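Local coordinates for uncharacterized protein LPG1670 (Legionella pneumophila subsp. pneumophila, PDB 5T2X), which is of unknown function, a largely helical Legionella protein that contains a DUF5630 family region, at residues A161-A164 against C165-W169; L175-K178 against T179-L183. One frame throughout, in Å; residues are numbered along the deposited sequence.

Contact 1: residues A161-A164 against C165-W169; sequences AQKA and CQYHW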
loop_
_atom_site.group_PDB
_atom_site.type_symbol
_atom_site.label_atom_id
_atom_site.label_comp_id
_atom_site.label_asym_id
_atom_site.label_seq_id
_atom_site.Cartn_x
_atom_site.Cartn_y
_atom_site.Cartn_z
ATOM N N ALA A 161 -7.535 -4.153 -3.208
ATOM C CA ALA A 161 -7.824 -3.972 -1.790
ATOM C C ALA A 161 -7.318 -5.153 -0.968
ATOM O O ALA A 161 -6.871 -4.974 0.171
ATOM C CB ALA A 161 -9.324 -3.774 -1.582
ATOM N N GLN A 162 -7.379 -6.364 -1.528
ATOM C CA GLN A 162 -6.872 -7.534 -0.819
ATOM C C GLN A 162 -5.360 -7.460 -0.649
ATOM O O GLN A 162 -4.826 -7.851 0.395
ATOM C CB GLN A 162 -7.271 -8.808 -1.564
ATOM C CG GLN A 162 -6.696 -10.086 -0.978
ATOM C CD GLN A 162 -7.212 -11.330 -1.678
ATOM O OE1 GLN A 162 -8.135 -11.262 -2.490
ATOM N NE2 GLN A 162 -6.615 -12.474 -1.366
ATOM N N LYS A 163 -4.654 -6.965 -1.668
ATOM C CA LYS A 163 -3.213 -6.779 -1.544
ATOM C C LYS A 163 -2.875 -5.744 -0.479
ATOM O O LYS A 163 -1.863 -5.879 0.215
ATOM C CB LYS A 163 -2.618 -6.379 -2.894
ATOM C CG LYS A 163 -2.252 -7.560 -3.778
ATOM C CD LYS A 163 -1.121 -8.360 -3.150
ATOM C CE LYS A 163 -0.746 -9.560 -3.998
ATOM N NZ LYS A 163 0.346 -10.350 -3.367
ATOM N N ALA A 164 -3.711 -4.712 -0.326
ATOM C CA ALA A 164 -3.477 -3.737 0.731
ATOM C C ALA A 164 -3.593 -4.375 2.110
ATOM O O ALA A 164 -2.930 -3.934 3.055
ATOM C CB ALA A 164 -4.452 -2.569 0.594
ATOM N N CYS A 165 -4.420 -5.416 2.241
ATOM C CA CYS A 165 -4.539 -6.113 3.517
ATOM C C CYS A 165 -3.279 -6.901 3.849
ATOM O O CYS A 165 -2.971 -7.100 5.028
ATOM C CB CYS A 165 -5.743 -7.053 3.498
ATOM S SG CYS A 165 -7.330 -6.235 3.271
ATOM N N GLN A 166 -2.547 -7.362 2.831
ATOM C CA GLN A 166 -1.355 -8.165 3.076
ATOM C C GLN A 166 -0.223 -7.357 3.692
ATOM O O GLN A 166 0.656 -7.939 4.336
ATOM C CB GLN A 166 -0.861 -8.804 1.776
ATOM C CG GLN A 166 -1.804 -9.819 1.164
ATOM C CD GLN A 166 -1.177 -10.550 -0.009
ATOM O OE1 GLN A 166 0.046 -10.604 -0.137
ATOM N NE2 GLN A 166 -2.013 -11.113 -0.875
ATOM N N TYR A 167 -0.218 -6.036 3.514
ATOM C CA TYR A 167 0.932 -5.233 3.900
ATOM C C TYR A 167 0.611 -4.011 4.748
ATOM O O TYR A 167 1.543 -3.423 5.305
ATOM C CB TYR A 167 1.696 -4.759 2.652
ATOM C CG TYR A 167 2.019 -5.853 1.655
ATOM C CD1 TYR A 167 3.096 -6.707 1.854
ATOM C CD2 TYR A 167 1.257 -6.019 0.506
ATOM C CE1 TYR A 167 3.398 -7.704 0.941
ATOM C CE2 TYR A 167 1.551 -7.013 -0.412
ATOM C CZ TYR A 167 2.622 -7.851 -0.190
ATOM O OH TYR A 167 2.920 -8.840 -1.101
ATOM N N HIS A 168 -0.657 -3.606 4.875
ATOM C CA HIS A 168 -0.943 -2.297 5.453
ATOM C C HIS A 168 -1.952 -2.343 6.596
ATOM O O HIS A 168 -2.588 -1.325 6.886
ATOM C CB HIS A 168 -1.400 -1.333 4.358
ATOM C CG HIS A 168 -0.367 -1.118 3.297
ATOM N ND1 HIS A 168 0.799 -0.420 3.528
ATOM C CD2 HIS A 168 -0.305 -1.541 2.012
ATOM C CE1 HIS A 168 1.527 -0.407 2.425
ATOM N NE2 HIS A 168 0.879 -1.080 1.491
ATOM N N TRP A 169 -2.108 -3.493 7.249
ATOM C CA TRP A 169 -2.711 -3.597 8.589
ATOM C C TRP A 169 -4.110 -2.982 8.581
ATOM O O TRP A 169 -4.931 -3.356 7.727
ATOM C CB TRP A 169 -1.736 -2.982 9.587
ATOM C CG TRP A 169 -0.474 -3.766 9.763
ATOM C CD1 TRP A 169 0.629 -3.736 8.963
ATOM C CD2 TRP A 169 -0.184 -4.694 10.814
ATOM N NE1 TRP A 169 1.588 -4.592 9.447
ATOM C CE2 TRP A 169 1.114 -5.192 10.584
ATOM C CE3 TRP A 169 -0.895 -5.153 11.927
ATOM C CZ2 TRP A 169 1.715 -6.126 11.425
ATOM C CZ3 TRP A 169 -0.298 -6.081 12.760
ATOM C CH2 TRP A 169 0.994 -6.558 12.505
#
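K163 and Q166 meet through their polar ends, one turn apart on the helix. K163 NZ gives a hydrogen bond to Q166 OE1 at 3.3 Å, and it arrives above the amide's carbonyl plane, 37° out of it, with a C=O...N angle of only 101°. This approach from above the plane suggests a modest bond. The lysine reaches the amide because its chain folds at chi2 (-66°) and then runs straight, which also lays K163 CD 3.7 Å from Q166 NE2. The hydroxyl of Y167 lies farther along, its OH 3.7 Å from K163 NZ.

The backbone bonds record how the helix ends. C165 N reaches A161 O in the regular i to i+4 pattern, with a weak second bond to Q162 O. Q166 N has two weak bonds, to Q162 O and K163 O, and Y167 N has another, long at 3.5 Å, to A164 O. Such mixed i+3 and i+4 bonding marks the fraying C-terminal turn of helix 153-167, where the chain turns into helix 169-185. H168 N still closes on A164 O at 2.9 Å, giving that carbonyl its shorter bond.

Aromatic groups close the same end. K163 O lies 3.1 Å from Y167 CD2, oblique to the ring, while CB of the preceding Q166 stands over one face, displaced toward the rim. A164 O sits near the plane of the H168 ring, at its edge. Both imidazole nitrogens of H168 are satisfied beyond this turn, ND1 by the hydroxyl of Y86 and NE2 by the carbonyl of H130; the Y167 ring stacks with that of H130.

Contact 2: residues L175-K178 against T179-L183; sequences LFYK and TCLNL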
loop_
_atom_site.group_PDB
_atom_site.type_symbol
_atom_site.label_atom_id
_atom_site.label_comp_id
_atom_site.label_asym_id
_atom_site.label_seq_id
_atom_site.Cartn_x
_atom_site.Cartn_y
_atom_site.Cartn_z
ATOM N N LEU A 175 -9.684 -0.420 3.629
ATOM C CA LEU A 175 -9.871 -0.295 2.188
ATOM C C LEU A 175 -10.667 -1.471 1.636
ATOM O O LEU A 175 -11.576 -1.284 0.819
ATOM C CB LEU A 175 -8.515 -0.184 1.489
ATOM C CG LEU A 175 -8.538 -0.225 -0.041
ATOM C CD1 LEU A 175 -9.336 0.941 -0.603
ATOM C CD2 LEU A 175 -7.124 -0.233 -0.601
ATOM N N PHE A 176 -10.337 -2.691 2.072
ATOM C CA PHE A 176 -11.108 -3.861 1.666
ATOM C C PHE A 176 -12.553 -3.751 2.135
ATOM O O PHE A 176 -13.480 -4.124 1.406
ATOM C CB PHE A 176 -10.456 -5.126 2.223
ATOM C CG PHE A 176 -11.000 -6.406 1.645
ATOM C CD1 PHE A 176 -12.111 -7.022 2.200
ATOM C CD2 PHE A 176 -10.386 -7.004 0.557
ATOM C CE1 PHE A 176 -12.606 -8.204 1.673
ATOM C CE2 PHE A 176 -10.875 -8.186 0.027
ATOM C CZ PHE A 176 -11.986 -8.786 0.585
ATOM N N TYR A 177 -12.761 -3.239 3.349
ATOM C CA TYR A 177 -14.115 -3.064 3.864
ATOM C C TYR A 177 -14.896 -2.061 3.025
ATOM O O TYR A 177 -16.043 -2.316 2.639
ATOM C CB TYR A 177 -14.054 -2.629 5.332
ATOM C CG TYR A 177 -15.138 -1.660 5.753
ATOM C CD1 TYR A 177 -16.427 -2.100 6.028
ATOM C CD2 TYR A 177 -14.865 -0.303 5.890
ATOM C CE1 TYR A 177 -17.417 -1.213 6.416
ATOM C CE2 TYR A 177 -15.848 0.588 6.277
ATOM C CZ TYR A 177 -17.120 0.128 6.540
ATOM O OH TYR A 177 -18.097 1.016 6.926
ATOM N N LYS A 178 -14.286 -0.912 2.724
ATOM C CA LYS A 178 -14.963 0.090 1.910
ATOM C C LYS A 178 -15.171 -0.397 0.481
ATOM O O LYS A 178 -16.175 -0.049 -0.150
ATOM C CB LYS A 178 -14.169 1.397 1.918
ATOM C CG LYS A 178 -14.910 2.575 1.306
ATOM C CD LYS A 178 -16.205 2.854 2.056
ATOM C CE LYS A 178 -16.976 4.003 1.427
ATOM N NZ LYS A 178 -18.236 4.296 2.167
ATOM N N THR A 179 -14.242 -1.199 -0.042
ATOM C CA THR A 179 -14.404 -1.732 -1.391
ATOM C C THR A 179 -15.592 -2.682 -1.466
ATOM O O THR A 179 -16.339 -2.673 -2.452
ATOM C CB THR A 179 -13.118 -2.432 -1.833
ATOM O OG1 THR A 179 -12.035 -1.494 -1.826
ATOM C CG2 THR A 179 -13.272 -3.006 -3.235
ATOM N N CYS A 180 -15.793 -3.497 -0.427
ATOM C CA CYS A 180 -16.939 -4.400 -0.406
ATOM C C CYS A 180 -18.251 -3.628 -0.328
ATOM O O CYS A 180 -19.253 -4.036 -0.927
ATOM C CB CYS A 180 -16.820 -5.377 0.763
ATOM S SG CYS A 180 -15.495 -6.596 0.598
ATOM N N LEU A 181 -18.269 -2.513 0.410
ATOM C CA LEU A 181 -19.469 -1.683 0.457
ATOM C C LEU A 181 -19.791 -1.110 -0.916
ATOM O O LEU A 181 -20.949 -1.121 -1.348
ATOM C CB LEU A 181 -19.299 -0.553 1.474
ATOM C CG LEU A 181 -19.185 -0.891 2.961
ATOM C CD1 LEU A 181 -19.208 0.389 3.780
ATOM C CD2 LEU A 181 -20.293 -1.830 3.403
ATOM N N ASN A 182 -18.776 -0.600 -1.616
ATOM C CA ASN A 182 -18.999 -0.031 -2.940
ATOM C C ASN A 182 -19.432 -1.090 -3.945
ATOM O O ASN A 182 -20.199 -0.790 -4.867
ATOM C CB ASN A 182 -17.735 0.678 -3.422
ATOM C CG ASN A 182 -17.396 1.894 -2.584
ATOM O OD1 ASN A 182 -18.048 2.168 -1.576
ATOM N ND2 ASN A 182 -16.368 2.627 -2.994
ATOM N N LEU A 183 -18.957 -2.328 -3.789
ATOM C CA LEU A 183 -19.405 -3.399 -4.672
ATOM C C LEU A 183 -20.816 -3.855 -4.323
ATOM O O LEU A 183 -21.571 -4.265 -5.213
ATOM C CB LEU A 183 -18.429 -4.575 -4.614
ATOM C CG LEU A 183 -17.055 -4.343 -5.251
ATOM C CD1 LEU A 183 -16.152 -5.549 -5.050
ATOM C CD2 LEU A 183 -17.195 -4.026 -6.731
#
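L175 O is gripped twice by T179, whose backbone N and hydroxyl come from opposite faces of the carbonyl plane. T179 OG1 donates to L175 O at 2.7 Å from 39° out of that plane, and T179 N donates to L175 O at 2.8 Å. With chi1 at -60°, OG1 lies beside its own backbone N, which lets the hydroxyl fold back and donate to the carbonyl four residues earlier. This is the familiar intrahelical threonine bond, here in the middle of helix 169-185, on the side that T179 turns to T157 and A161 of helix 153-167.

The other carbonyls have regular i to i+4 partners: F176 O takes C180 N, Y177 O takes L181 N, and K178 O takes N182 N at 3.0 Å with an N-H...O angle of 161°. N182 OD1 comes within 3.2 Å of K178 O, but as two acceptors they do not bond; OD1 also lies 3.7 Å from K178 CE. Packing covers the apolar flanks. C180 SG meets the F176 ring obliquely, 4.2 Å from its centroid, a cysteine sulfur-aromatic contact, while L181 CD1 touches Y177 CZ at 3.5 Å, also obliquely.

Along the chain the two contacts come in series: contact 1 spans the last turns of helix 153-167 and the connection at H168, ending at W169 where helix 169-185 starts; contact 2 follows further along that second helix. Neither encloses a long loop, and they neither nest nor cross. Their centres lie about 13 Å apart, yet the two helices pack together: C165 SG comes to 3.5 Å from F176 CB, and A161 CB to 3.5 Å from T179 OG1. These consecutive helices form a helical hairpin, residues 161-167 and 175-183 running in roughly opposite directions. Helix 132-147 borders both contacts, packing on A164 and L175, whereas helix 191-207 packs on C180 and L181.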